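Local coordinates for lipopolysaccharide export system protein LptH (Pseudomonas aeruginosa, PDB 4UU4) that binds lipopolysaccharide in the periplasm and is required for its translocation from the inner membrane to the outer membrane, at residues A[116-121]-A[138-143]; A[103-108]-A[123-128]; A[26-31]-A[60-65]; A[132-137]-A[159-164]. All coordinates share one frame; numbering follows the deposited sequence.

Contact 1 (A[116-121]-A[138-143])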
loop_
_atom_site.group_PDB
_atom_site.type_symbol
_atom_site.label_atom_id
_atom_site.label_comp_id
_atom_site.label_asym_id
_atom_site.label_seq_id
_atom_site.Cartn_x
_atom_site.Cartn_y
_atom_site.Cartn_z
ATOM N N ASN A 116 10.532 -3.552 0.791
ATOM C CA ASN A 116 9.490 -4.188 1.601
ATOM C C ASN A 116 8.821 -3.182 2.540
ATOM O O ASN A 116 8.748 -3.401 3.754
ATOM C CB ASN A 116 10.033 -5.377 2.405
ATOM C CG ASN A 116 10.457 -6.537 1.525
ATOM O OD1 ASN A 116 9.882 -6.773 0.462
ATOM N ND2 ASN A 116 11.468 -7.275 1.972
ATOM N N ARG A 117 8.351 -2.073 1.974
ATOM C CA ARG A 117 7.746 -1.009 2.768
ATOM C C ARG A 117 6.478 -0.455 2.138
ATOM O O ARG A 117 6.457 -0.090 0.964
ATOM C CB ARG A 117 8.750 0.121 3.009
ATOM C CG ARG A 117 9.104 0.318 4.473
ATOM C CD ARG A 117 10.463 0.974 4.636
ATOM N NE ARG A 117 11.126 0.546 5.867
ATOM C CZ ARG A 117 11.814 -0.586 5.987
ATOM N NH1 ARG A 117 11.923 -1.408 4.952
ATOM N NH2 ARG A 117 12.390 -0.902 7.139
ATOM N N VAL A 118 5.416 -0.393 2.929
ATOM C CA VAL A 118 4.152 0.159 2.462
ATOM C C VAL A 118 3.759 1.368 3.302
ATOM O O VAL A 118 3.390 1.225 4.465
ATOM C CB VAL A 118 3.021 -0.881 2.536
ATOM C CG1 VAL A 118 1.783 -0.353 1.845
ATOM C CG2 VAL A 118 3.460 -2.190 1.905
ATOM N N VAL A 119 3.830 2.559 2.714
ATOM C CA VAL A 119 3.465 3.767 3.448
ATOM C C VAL A 119 2.086 4.310 3.066
ATOM O O VAL A 119 1.808 4.609 1.906
ATOM C CB VAL A 119 4.552 4.865 3.359
ATOM C CG1 VAL A 119 5.044 5.013 1.937
ATOM C CG2 VAL A 119 4.027 6.187 3.896
ATOM N N LEU A 120 1.228 4.408 4.074
ATOM C CA LEU A 120 -0.130 4.906 3.932
ATOM C C LEU A 120 -0.186 6.338 4.446
ATOM O O LEU A 120 0.204 6.609 5.577
ATOM C CB LEU A 120 -1.089 4.031 4.743
ATOM C CG LEU A 120 -0.920 2.520 4.553
ATOM C CD1 LEU A 120 -0.662 1.824 5.878
ATOM C CD2 LEU A 120 -2.135 1.922 3.876
ATOM N N ILE A 121 -0.659 7.252 3.608
ATOM C CA ILE A 121 -0.763 8.654 3.986
ATOM C C ILE A 121 -2.262 8.929 4.027
ATOM O O ILE A 121 -3.055 8.185 3.437
ATOM C CB ILE A 121 0.203 9.538 3.167
ATOM C CG1 ILE A 121 1.650 9.089 3.379
ATOM C CG2 ILE A 121 0.051 11.005 3.536
ATOM C CD1 ILE A 121 2.673 10.126 2.971
ATOM N N ILE A 138 1.027 5.812 8.235
ATOM C CA ILE A 138 1.407 4.496 8.735
ATOM C C ILE A 138 2.396 3.789 7.814
ATOM O O ILE A 138 2.104 3.543 6.655
ATOM C CB ILE A 138 0.181 3.586 8.934
ATOM C CG1 ILE A 138 -0.731 4.143 10.024
ATOM C CG2 ILE A 138 0.620 2.185 9.301
ATOM C CD1 ILE A 138 -1.921 3.266 10.323
ATOM N N VAL A 139 3.568 3.460 8.342
ATOM C CA VAL A 139 4.574 2.751 7.568
ATOM C C VAL A 139 4.577 1.271 7.945
ATOM O O VAL A 139 4.580 0.927 9.121
ATOM C CB VAL A 139 5.966 3.361 7.781
ATOM C CG1 VAL A 139 6.970 2.742 6.819
ATOM C CG2 VAL A 139 5.903 4.864 7.591
ATOM N N TYR A 140 4.576 0.397 6.945
ATOM C CA TYR A 140 4.451 -1.035 7.191
ATOM C C TYR A 140 5.541 -1.871 6.523
ATOM O O TYR A 140 5.557 -2.036 5.300
ATOM C CB TYR A 140 3.062 -1.525 6.771
ATOM C CG TYR A 140 2.847 -3.009 6.952
ATOM C CD1 TYR A 140 3.146 -3.636 8.152
ATOM C CD2 TYR A 140 2.330 -3.782 5.926
ATOM C CE1 TYR A 140 2.946 -4.991 8.319
ATOM C CE2 TYR A 140 2.126 -5.137 6.083
ATOM C CZ TYR A 140 2.436 -5.736 7.278
ATOM O OH TYR A 140 2.233 -7.089 7.432
ATOM N N ASP A 141 6.453 -2.389 7.339
ATOM C CA ASP A 141 7.439 -3.354 6.880
ATOM C C ASP A 141 6.731 -4.692 6.702
ATOM O O ASP A 141 6.182 -5.235 7.652
ATOM C CB ASP A 141 8.573 -3.474 7.901
ATOM C CG ASP A 141 9.744 -4.298 7.392
ATOM O OD1 ASP A 141 9.524 -5.416 6.878
ATOM O OD2 ASP A 141 10.893 -3.824 7.509
ATOM N N THR A 142 6.739 -5.215 5.482
ATOM C CA THR A 142 6.061 -6.475 5.192
ATOM C C THR A 142 6.916 -7.683 5.566
ATOM O O THR A 142 6.416 -8.806 5.645
ATOM C CB THR A 142 5.678 -6.580 3.702
ATOM O OG1 THR A 142 6.865 -6.550 2.899
ATOM C CG2 THR A 142 4.763 -5.434 3.297
ATOM N N GLN A 143 8.206 -7.448 5.793
ATOM C CA GLN A 143 9.129 -8.522 6.143
ATOM C C GLN A 143 9.222 -8.675 7.653
ATOM O O GLN A 143 8.892 -9.723 8.200
ATOM C CB GLN A 143 10.522 -8.262 5.563
ATOM C CG GLN A 143 11.458 -9.462 5.649
ATOM C CD GLN A 143 12.907 -9.063 5.862
ATOM O OE1 GLN A 143 13.203 -7.906 6.155
ATOM N NE2 GLN A 143 13.816 -10.023 5.719
#
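Val-118 and Tyr-140 form a hydrogen-bonded pair between antiparallel strands 117-121 and 138-141, with Val-118 N to Tyr-140 O at 2.9 Å. Leu-120 and Ile-138 form the next. Beyond the strand, Thr-142 N still reaches Asn-116 O at 3.2 Å.

Apolar side chains pack on the face that carries Val-118, Leu-120, Ile-138 and Tyr-140. Leu-120 CD1 lies 3.6 Å from Ile-138 CB. Val-118 CG2 meets Thr-142 CG2 at 3.8 Å, and the two side chains cross at about a right angle. This face looks into the beta-jellyroll, where Tyr-91 of the facing sheet touches Val-118, Tyr-140 and Thr-142. The Tyr-140 hydroxyl is hydrogen-bonded to Gln-93 of that same sheet.

Charged groups meet on the other face. The Arg-117 chain bends at chi3 (-149°), and its guanidinium comes over Asp-141. NH2 of Arg-117 is 3.3 Å from OD2 of Asp-141. The planes are 67° apart and no N-H points at the oxygen, so the attraction is between charges alone. The other carboxylate oxygen of Asp-141, OD1, accepts from Gln-143 N in an Asx turn at 2.7 Å and also from Arg-144 N.

Contact 2 (A[103-108]-A[123-128])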
loop_
_atom_site.group_PDB
_atom_site.type_symbol
_atom_site.label_atom_id
_atom_site.label_comp_id
_atom_site.label_asym_id
_atom_site.label_seq_id
_atom_site.Cartn_x
_atom_site.Cartn_y
_atom_site.Cartn_z
ATOM N N LYS A 103 -5.363 -5.898 6.458
ATOM C CA LYS A 103 -5.940 -4.884 5.589
ATOM C C LYS A 103 -5.264 -3.550 5.857
ATOM O O LYS A 103 -4.797 -3.288 6.964
ATOM C CB LYS A 103 -7.447 -4.762 5.819
ATOM C CG LYS A 103 -8.221 -6.046 5.571
ATOM C CD LYS A 103 -9.705 -5.852 5.823
ATOM C CE LYS A 103 -10.484 -7.129 5.564
ATOM N NZ LYS A 103 -11.915 -7.004 5.958
ATOM N N ALA A 104 -5.203 -2.714 4.830
ATOM C CA ALA A 104 -4.593 -1.401 4.944
ATOM C C ALA A 104 -5.327 -0.407 4.056
ATOM O O ALA A 104 -5.704 -0.716 2.930
ATOM C CB ALA A 104 -3.117 -1.465 4.587
ATOM N N TYR A 105 -5.538 0.788 4.582
ATOM C CA TYR A 105 -6.289 1.799 3.870
ATOM C C TYR A 105 -5.545 3.111 3.925
ATOM O O TYR A 105 -4.888 3.416 4.916
ATOM C CB TYR A 105 -7.663 1.982 4.503
ATOM C CG TYR A 105 -8.522 0.735 4.525
ATOM C CD1 TYR A 105 -8.473 -0.155 5.598
ATOM C CD2 TYR A 105 -9.405 0.462 3.489
ATOM C CE1 TYR A 105 -9.274 -1.287 5.625
ATOM C CE2 TYR A 105 -10.207 -0.664 3.508
ATOM C CZ TYR A 105 -10.139 -1.535 4.575
ATOM O OH TYR A 105 -10.940 -2.656 4.586
ATOM N N GLY A 106 -5.655 3.894 2.860
ATOM C CA GLY A 106 -5.063 5.219 2.876
ATOM C C GLY A 106 -5.410 5.998 1.633
ATOM O O GLY A 106 -5.571 5.412 0.575
ATOM N N LEU A 107 -5.536 7.314 1.761
ATOM C CA LEU A 107 -5.749 8.160 0.596
ATOM C C LEU A 107 -4.622 7.978 -0.417
ATOM O O LEU A 107 -4.881 7.841 -1.609
ATOM C CB LEU A 107 -5.912 9.624 1.000
ATOM C CG LEU A 107 -7.352 10.144 0.918
ATOM C CD1 LEU A 107 -8.318 9.144 1.526
ATOM C CD2 LEU A 107 -7.494 11.506 1.593
ATOM N N THR A 108 -3.376 7.952 0.051
ATOM C CA THR A 108 -2.268 7.569 -0.824
ATOM C C THR A 108 -1.526 6.366 -0.245
ATOM O O THR A 108 -1.220 6.340 0.942
ATOM C CB THR A 108 -1.283 8.736 -1.063
ATOM O OG1 THR A 108 -1.970 9.823 -1.689
ATOM C CG2 THR A 108 -0.129 8.300 -1.953
ATOM N N GLN A 123 -5.545 9.634 6.279
ATOM C CA GLN A 123 -6.512 8.662 6.782
ATOM C C GLN A 123 -5.987 7.210 6.872
ATOM O O GLN A 123 -6.739 6.256 6.687
ATOM C CB GLN A 123 -7.837 8.755 6.055
ATOM C CG GLN A 123 -8.417 10.146 6.162
ATOM C CD GLN A 123 -9.420 10.450 5.080
ATOM O OE1 GLN A 123 -9.589 11.603 4.686
ATOM N NE2 GLN A 123 -10.102 9.421 4.594
ATOM N N ALA A 124 -4.701 7.080 7.182
ATOM C CA ALA A 124 -4.052 5.780 7.258
ATOM C C ALA A 124 -4.730 4.847 8.265
ATOM O O ALA A 124 -4.806 5.148 9.455
ATOM C CB ALA A 124 -2.582 5.955 7.599
ATOM N N LYS A 125 -5.225 3.713 7.778
ATOM C CA LYS A 125 -5.825 2.711 8.646
ATOM C C LYS A 125 -5.154 1.366 8.396
ATOM O O LYS A 125 -4.656 1.116 7.307
ATOM C CB LYS A 125 -7.332 2.614 8.394
ATOM C CG LYS A 125 -8.128 1.984 9.532
ATOM C CD LYS A 125 -9.570 1.702 9.120
ATOM C CE LYS A 125 -10.243 2.934 8.526
ATOM N NZ LYS A 125 -11.594 2.630 7.962
ATOM N N VAL A 126 -5.116 0.515 9.417
ATOM C CA VAL A 126 -4.595 -0.844 9.287
ATOM C C VAL A 126 -5.397 -1.789 10.168
ATOM O O VAL A 126 -5.486 -1.588 11.379
ATOM C CB VAL A 126 -3.115 -0.958 9.717
ATOM C CG1 VAL A 126 -2.686 -2.412 9.723
ATOM C CG2 VAL A 126 -2.210 -0.157 8.806
ATOM N N ILE A 127 -5.978 -2.821 9.569
ATOM C CA ILE A 127 -6.697 -3.818 10.344
ATOM C C ILE A 127 -5.941 -5.142 10.370
ATOM O O ILE A 127 -5.872 -5.849 9.359
ATOM C CB ILE A 127 -8.123 -4.040 9.813
ATOM C CG1 ILE A 127 -8.837 -2.700 9.625
ATOM C CG2 ILE A 127 -8.906 -4.926 10.761
ATOM C CD1 ILE A 127 -10.189 -2.816 8.953
ATOM N N GLN A 128 -5.358 -5.460 11.526
ATOM C CA GLN A 128 -4.718 -6.754 11.726
ATOM C C GLN A 128 -5.331 -7.530 12.898
ATOM O O GLN A 128 -5.195 -7.153 14.061
ATOM C CB GLN A 128 -3.182 -6.635 11.822
ATOM C CG GLN A 128 -2.597 -6.047 13.100
ATOM C CD GLN A 128 -1.085 -6.204 13.158
ATOM O OE1 GLN A 128 -0.383 -5.928 12.183
ATOM N NE2 GLN A 128 -0.579 -6.663 14.295
#
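Tyr-105 and Lys-125 face each other with different first torsions. The ring of Tyr-105 stands anti to its carbonyl carbon (chi1 -59°). Lys-125 has CG anti to the backbone N and then bends at chi3 (-52°), which carries its amine over the ring. Lys-125 CB lies 4.0 Å from Tyr-105 CB. The amine nitrogen NZ of Lys-125 is 5.1 Å from the centroid of the Tyr-105 ring, a long cation-pi contact that is at most weakly attractive. Ile-127 approaches the same ring obliquely, with its CD1 3.8 Å from Tyr-105 CE1. Tyr-90 of the neighbouring strand also meets this ring.

Farther along, Leu-107 spreads its two methyls against the amide of Gln-123. Leu-107 CD1 is 3.6 Å from Gln-123 NE2, and Leu-107 CD2 is 3.7 Å from Gln-123 OE1. That oxygen is hydrogen-bonded to Ser-159.

The backbones pair through four hydrogen bonds. Lys-103 and Ile-127 exchange two, and Tyr-105 and Lys-125 exchange two. Tyr-105 N reaches Lys-125 O at 2.9 Å. Between these pairs, Ala-104 and Val-126 form a non-hydrogen-bonded pair and turn to the opposite face, where both touch Leu-120 of the other sheet. The chain turns a corner at 107-108 and again at 123, passing between the two sheets. Such antiparallel pairing with corners between facing sheets belongs to the beta-jellyroll of the Lpt proteins.

Contact 3 (A[26-31]-A[60-65])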
loop_
_atom_site.group_PDB
_atom_site.type_symbol
_atom_site.label_atom_id
_atom_site.label_comp_id
_atom_site.label_asym_id
_atom_site.label_seq_id
_atom_site.Cartn_x
_atom_site.Cartn_y
_atom_site.Cartn_z
ATOM N N PRO A 26 6.947 -13.557 2.400
ATOM C CA PRO A 26 7.906 -14.522 1.861
ATOM C C PRO A 26 7.923 -14.532 0.336
ATOM O O PRO A 26 8.775 -13.883 -0.273
ATOM C CB PRO A 26 7.384 -15.857 2.393
ATOM C CG PRO A 26 6.775 -15.501 3.699
ATOM C CD PRO A 26 6.178 -14.121 3.525
ATOM N N SER A 27 6.989 -15.243 -0.270
ATOM C CA SER A 27 7.007 -15.428 -1.716
ATOM C C SER A 27 6.208 -14.366 -2.481
ATOM O O SER A 27 5.853 -14.570 -3.637
ATOM C CB SER A 27 6.513 -16.832 -2.069
ATOM O OG SER A 27 7.157 -17.809 -1.271
ATOM N N ASP A 28 5.943 -13.224 -1.845
ATOM C CA ASP A 28 5.127 -12.166 -2.459
ATOM C C ASP A 28 5.795 -11.216 -3.450
ATOM O O ASP A 28 5.259 -10.157 -3.766
ATOM C CB ASP A 28 4.299 -11.437 -1.399
ATOM C CG ASP A 28 2.930 -12.068 -1.191
ATOM O OD1 ASP A 28 2.375 -12.629 -2.161
ATOM O OD2 ASP A 28 2.402 -11.995 -0.059
ATOM N N ARG A 29 6.956 -11.607 -3.956
ATOM C CA ARG A 29 7.890 -10.704 -4.632
ATOM C C ARG A 29 8.570 -11.412 -5.809
ATOM O O ARG A 29 8.876 -10.792 -6.832
ATOM C CB ARG A 29 8.938 -10.165 -3.646
ATOM C CG ARG A 29 9.702 -8.919 -4.104
ATOM C CD ARG A 29 10.781 -8.562 -3.028
ATOM N NE ARG A 29 11.775 -7.545 -3.389
ATOM C CZ ARG A 29 12.563 -7.568 -4.459
ATOM N NH1 ARG A 29 12.478 -8.558 -5.346
ATOM N NH2 ARG A 29 13.428 -6.581 -4.645
ATOM N N GLU A 30 8.794 -12.718 -5.656
ATOM C CA GLU A 30 9.305 -13.568 -6.736
ATOM C C GLU A 30 8.192 -13.962 -7.714
ATOM O O GLU A 30 8.463 -14.407 -8.827
ATOM C CB GLU A 30 9.979 -14.830 -6.176
ATOM C CG GLU A 30 11.467 -14.681 -5.866
ATOM C CD GLU A 30 12.359 -15.399 -6.869
ATOM O OE1 GLU A 30 11.965 -16.480 -7.358
ATOM O OE2 GLU A 30 13.457 -14.884 -7.171
ATOM N N GLN A 31 6.942 -13.809 -7.282
ATOM C CA GLN A 31 5.785 -14.029 -8.150
ATOM C C GLN A 31 5.622 -12.844 -9.094
ATOM O O GLN A 31 6.072 -11.741 -8.784
ATOM C CB GLN A 31 4.510 -14.184 -7.317
ATOM C CG GLN A 31 4.539 -15.310 -6.305
ATOM C CD GLN A 31 4.539 -16.681 -6.942
ATOM O OE1 GLN A 31 3.483 -17.282 -7.147
ATOM N NE2 GLN A 31 5.724 -17.193 -7.250
ATOM N N GLY A 60 0.955 -12.193 -5.943
ATOM C CA GLY A 60 0.829 -13.341 -5.065
ATOM C C GLY A 60 -0.308 -13.193 -4.075
ATOM O O GLY A 60 -1.470 -13.424 -4.406
ATOM N N SER A 61 0.033 -12.813 -2.849
ATOM C CA SER A 61 -0.965 -12.589 -1.807
ATOM C C SER A 61 -1.180 -11.094 -1.604
ATOM O O SER A 61 -2.191 -10.667 -1.046
ATOM C CB SER A 61 -0.533 -13.240 -0.493
ATOM O OG SER A 61 -0.174 -12.256 0.459
ATOM N N THR A 62 -0.218 -10.302 -2.061
ATOM C CA THR A 62 -0.311 -8.855 -1.966
ATOM C C THR A 62 -1.340 -8.324 -2.959
ATOM O O THR A 62 -1.479 -8.851 -4.065
ATOM C CB THR A 62 1.060 -8.209 -2.227
ATOM O OG1 THR A 62 1.990 -8.650 -1.231
ATOM C CG2 THR A 62 0.967 -6.699 -2.186
ATOM N N LYS A 63 -2.073 -7.289 -2.565
ATOM C CA LYS A 63 -3.030 -6.665 -3.468
ATOM C C LYS A 63 -3.119 -5.159 -3.225
ATOM O O LYS A 63 -3.173 -4.706 -2.086
ATOM C CB LYS A 63 -4.406 -7.326 -3.334
ATOM C CG LYS A 63 -5.429 -6.841 -4.346
ATOM C CD LYS A 63 -6.687 -7.688 -4.328
ATOM C CE LYS A 63 -7.469 -7.499 -3.046
ATOM N NZ LYS A 63 -8.754 -8.249 -3.067
ATOM N N LEU A 64 -3.111 -4.393 -4.309
ATOM C CA LEU A 64 -3.251 -2.948 -4.260
ATOM C C LEU A 64 -4.432 -2.595 -5.142
ATOM O O LEU A 64 -4.556 -3.119 -6.244
ATOM C CB LEU A 64 -1.993 -2.267 -4.805
ATOM C CG LEU A 64 -1.198 -1.348 -3.877
ATOM C CD1 LEU A 64 -2.122 -0.390 -3.128
ATOM C CD2 LEU A 64 -0.353 -2.166 -2.918
ATOM N N THR A 65 -5.313 -1.726 -4.659
ATOM C CA THR A 65 -6.387 -1.221 -5.507
ATOM C C THR A 65 -6.349 0.296 -5.537
ATOM O O THR A 65 -5.651 0.918 -4.739
ATOM C CB THR A 65 -7.786 -1.687 -5.053
ATOM O OG1 THR A 65 -8.148 -1.018 -3.841
ATOM C CG2 THR A 65 -7.820 -3.193 -4.842
#
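Asp-28 meets Ser-61 with both carboxylate oxygens. OD1 of Asp-28 accepts from the backbone N of Ser-61. The modelled separation is very short, and at this resolution its exact length is doubtful. OD2 of Asp-28 accepts from the hydroxyl OG of Ser-61 at 2.6 Å. The hydroxyl comes to the syn side of OD2, 16° out of the carboxylate plane. Asp-28 is poorly ordered, so these details are less certain. A second backbone N, that of Thr-62, lies 3.5 Å from OD1 of Asp-28 and gives a weak hydrogen bond. The carboxylate therefore spans the backbone and the side chain of one serine.

Around this grip, Thr-62 OG1 lies beside the carboxylate, 3.5 Å from Asp-28 CG. The carbonyl carbon C of Gly-60 lies 3.3 Å from Asp-28 OD1. Gln-31 approaches the same glycine more loosely, its CB 4.3 Å from Gly-60 N.

In the next shell, Ser-61 OG is also hydrogen-bonded to Lys-94 N, a second bond consistent with a fixed position for the hydroxyl. Asp-28 also touches Gln-93 of strand 89-93. The contact lies at the protein surface and ties the N-terminal segment, which runs ahead of strand 34-36, to the turn between strands 55-59 and 62-66.

Contact 4 (A[132-137]-A[159-164])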
loop_
_atom_site.group_PDB
_atom_site.type_symbol
_atom_site.label_atom_id
_atom_site.label_comp_id
_atom_site.label_asym_id
_atom_site.label_seq_id
_atom_site.Cartn_x
_atom_site.Cartn_y
_atom_site.Cartn_z
ATOM N N THR A 132 -7.442 -2.583 15.294
ATOM C CA THR A 132 -7.539 -1.480 14.337
ATOM C C THR A 132 -6.589 -0.324 14.672
ATOM O O THR A 132 -6.473 0.104 15.817
ATOM C CB THR A 132 -9.004 -0.994 14.146
ATOM O OG1 THR A 132 -9.671 -1.840 13.202
ATOM C CG2 THR A 132 -9.062 0.445 13.650
ATOM N N PHE A 133 -5.905 0.152 13.639
ATOM C CA PHE A 133 -4.870 1.165 13.743
ATOM C C PHE A 133 -5.278 2.350 12.882
ATOM O O PHE A 133 -5.659 2.164 11.734
ATOM C CB PHE A 133 -3.584 0.601 13.153
ATOM C CG PHE A 133 -2.498 0.372 14.152
ATOM C CD1 PHE A 133 -1.814 1.437 14.705
ATOM C CD2 PHE A 133 -2.130 -0.914 14.508
ATOM C CE1 PHE A 133 -0.798 1.228 15.618
ATOM C CE2 PHE A 133 -1.115 -1.130 15.417
ATOM C CZ PHE A 133 -0.448 -0.060 15.974
ATOM N N GLU A 134 -5.190 3.564 13.417
ATOM C CA GLU A 134 -5.504 4.760 12.634
ATOM C C GLU A 134 -4.512 5.880 12.900
ATOM O O GLU A 134 -4.079 6.073 14.034
ATOM C CB GLU A 134 -6.930 5.241 12.908
ATOM C CG GLU A 134 -7.976 4.635 11.989
ATOM C CD GLU A 134 -9.389 4.852 12.489
ATOM O OE1 GLU A 134 -9.648 4.565 13.676
ATOM O OE2 GLU A 134 -10.243 5.299 11.697
ATOM N N GLY A 135 -4.155 6.612 11.850
ATOM C CA GLY A 135 -3.159 7.662 11.951
ATOM C C GLY A 135 -3.054 8.516 10.704
ATOM O O GLY A 135 -3.648 8.207 9.669
ATOM N N GLU A 136 -2.302 9.606 10.812
ATOM C CA GLU A 136 -2.042 10.482 9.680
ATOM C C GLU A 136 -1.148 9.763 8.679
ATOM O O GLU A 136 -1.275 9.949 7.466
ATOM C CB GLU A 136 -1.362 11.772 10.145
ATOM C CG GLU A 136 -2.168 13.036 9.899
ATOM C CD GLU A 136 -1.400 14.291 10.269
ATOM O OE1 GLU A 136 -0.156 14.276 10.147
ATOM O OE2 GLU A 136 -2.035 15.287 10.685
ATOM N N LYS A 137 -0.244 8.940 9.198
ATOM C CA LYS A 137 0.698 8.216 8.356
ATOM C C LYS A 137 1.152 6.900 8.988
ATOM O O LYS A 137 1.609 6.870 10.131
ATOM C CB LYS A 137 1.904 9.104 8.046
ATOM C CG LYS A 137 3.053 8.381 7.369
ATOM C CD LYS A 137 4.210 9.316 7.106
ATOM C CE LYS A 137 5.434 8.548 6.649
ATOM N NZ LYS A 137 6.472 9.429 6.047
ATOM N N SER A 159 -6.722 15.495 5.694
ATOM C CA SER A 159 -7.400 15.221 6.954
ATOM C C SER A 159 -6.415 15.183 8.112
ATOM O O SER A 159 -5.915 14.119 8.469
ATOM C CB SER A 159 -8.162 13.898 6.879
ATOM O OG SER A 159 -9.215 13.977 5.938
ATOM N N PRO A 160 -6.136 16.360 8.705
ATOM C CA PRO A 160 -5.198 16.460 9.834
ATOM C C PRO A 160 -5.600 15.605 11.029
ATOM O O PRO A 160 -6.750 15.634 11.462
ATOM C CB PRO A 160 -5.265 17.946 10.197
ATOM C CG PRO A 160 -5.671 18.619 8.927
ATOM C CD PRO A 160 -6.631 17.674 8.280
ATOM N N ARG A 161 -4.644 14.844 11.548
ATOM C CA ARG A 161 -4.884 13.956 12.681
ATOM C C ARG A 161 -3.613 13.836 13.523
ATOM O O ARG A 161 -2.871 12.864 13.399
ATOM C CB ARG A 161 -5.324 12.579 12.182
ATOM C CG ARG A 161 -5.864 11.658 13.258
ATOM C CD ARG A 161 -5.973 10.227 12.754
ATOM N NE ARG A 161 -6.533 9.334 13.763
ATOM C CZ ARG A 161 -7.796 8.921 13.780
ATOM N NH1 ARG A 161 -8.639 9.315 12.833
ATOM N NH2 ARG A 161 -8.216 8.109 14.741
ATOM N N PRO A 162 -3.354 14.839 14.375
ATOM C CA PRO A 162 -2.116 14.944 15.162
ATOM C C PRO A 162 -1.930 13.822 16.184
ATOM O O PRO A 162 -0.826 13.639 16.697
ATOM C CB PRO A 162 -2.274 16.290 15.879
ATOM C CG PRO A 162 -3.267 17.048 15.050
ATOM C CD PRO A 162 -4.223 16.012 14.566
ATOM N N ARG A 163 -2.999 13.089 16.472
ATOM C CA ARG A 163 -2.947 11.968 17.402
ATOM C C ARG A 163 -3.455 10.700 16.722
ATOM O O ARG A 163 -4.427 10.737 15.970
ATOM C CB ARG A 163 -3.799 12.268 18.643
ATOM C CG ARG A 163 -3.362 13.493 19.438
ATOM C CD ARG A 163 -2.310 13.145 20.478
ATOM N NE ARG A 163 -2.877 12.436 21.623
ATOM C CZ ARG A 163 -2.160 11.928 22.620
ATOM N NH1 ARG A 163 -0.840 12.042 22.618
ATOM N NH2 ARG A 163 -2.760 11.298 23.617
ATOM N N ILE A 164 -2.800 9.578 16.993
ATOM C CA ILE A 164 -3.218 8.297 16.430
ATOM C C ILE A 164 -4.161 7.538 17.371
ATOM O O ILE A 164 -4.176 7.769 18.581
ATOM C CB ILE A 164 -2.007 7.404 16.125
ATOM C CG1 ILE A 164 -1.266 7.055 17.409
ATOM C CG2 ILE A 164 -1.050 8.093 15.175
ATOM C CD1 ILE A 164 0.058 6.405 17.150
HETATM O O HOH W 1 -1.489 10.582 13.295
#
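Arg-161 and Glu-136 bury the most surface here. The chain of Glu-136 runs extended beyond CG and brings OE2 to the backbone N of Arg-161 at 2.8 Å. The N-H meets OE2 on its anti side, 15° out of the carboxylate plane, and the bond is nearly straight (166°). OE2 also forms a salt bridge with Arg-151, while OE1 accepts from Ala-152 N. Both oxygens of this buried carboxylate thus have partners. A water adds a second link: it accepts from Glu-136 N at 2.8 Å and donates to Arg-161 O at 2.7 Å.

Glu-136 marks the corner where the chain leaves strand 131-135 and enters strand 137-141 of the other jellyroll sheet. Segment 159-164 belongs to the loop that passes this corner before strand 165-167, outermost in its sheet within the chain.

The side chain of Arg-161 has CG anti to the backbone N (chi1 -168°) and stays extended to NE. It passes Gly-135, with Arg-161 CD 3.9 Å from Gly-135 CA. Its guanidinium lays one face over Glu-134, whose CB is 3.6 Å from Arg-161 NH2. The salt bridge between Glu-134 OE1 and Arg-161 NH2 is long at 4.0 Å and, with the oxygen well out of the guanidinium plane, rests on charge alone. Ile-164 CG2 packs against Gly-135 CA.

The contacts sample both sheets of the jellyroll. Contact 1 joins two neighbouring strands of one sheet. Contact 2 pairs strands of the other, and contacts 3 and 4 each reach that second sheet. Contacts 1 and 2 have centres about 10 Å apart and touch between the sheets, where Ile-138 meets Ala-124. Their segments alternate along the chain, as do those of contacts 1 and 4. Contact 2 uses strand 124-128 and contact 4 uses strand 131-135, its neighbour in the same sheet. Contact 3 comes first in sequence and lies about 26 Å from contact 4, between centres, on the opposite side of the chain's centre. Repeated crossing between sheets builds the fold of this LPS-binding protein.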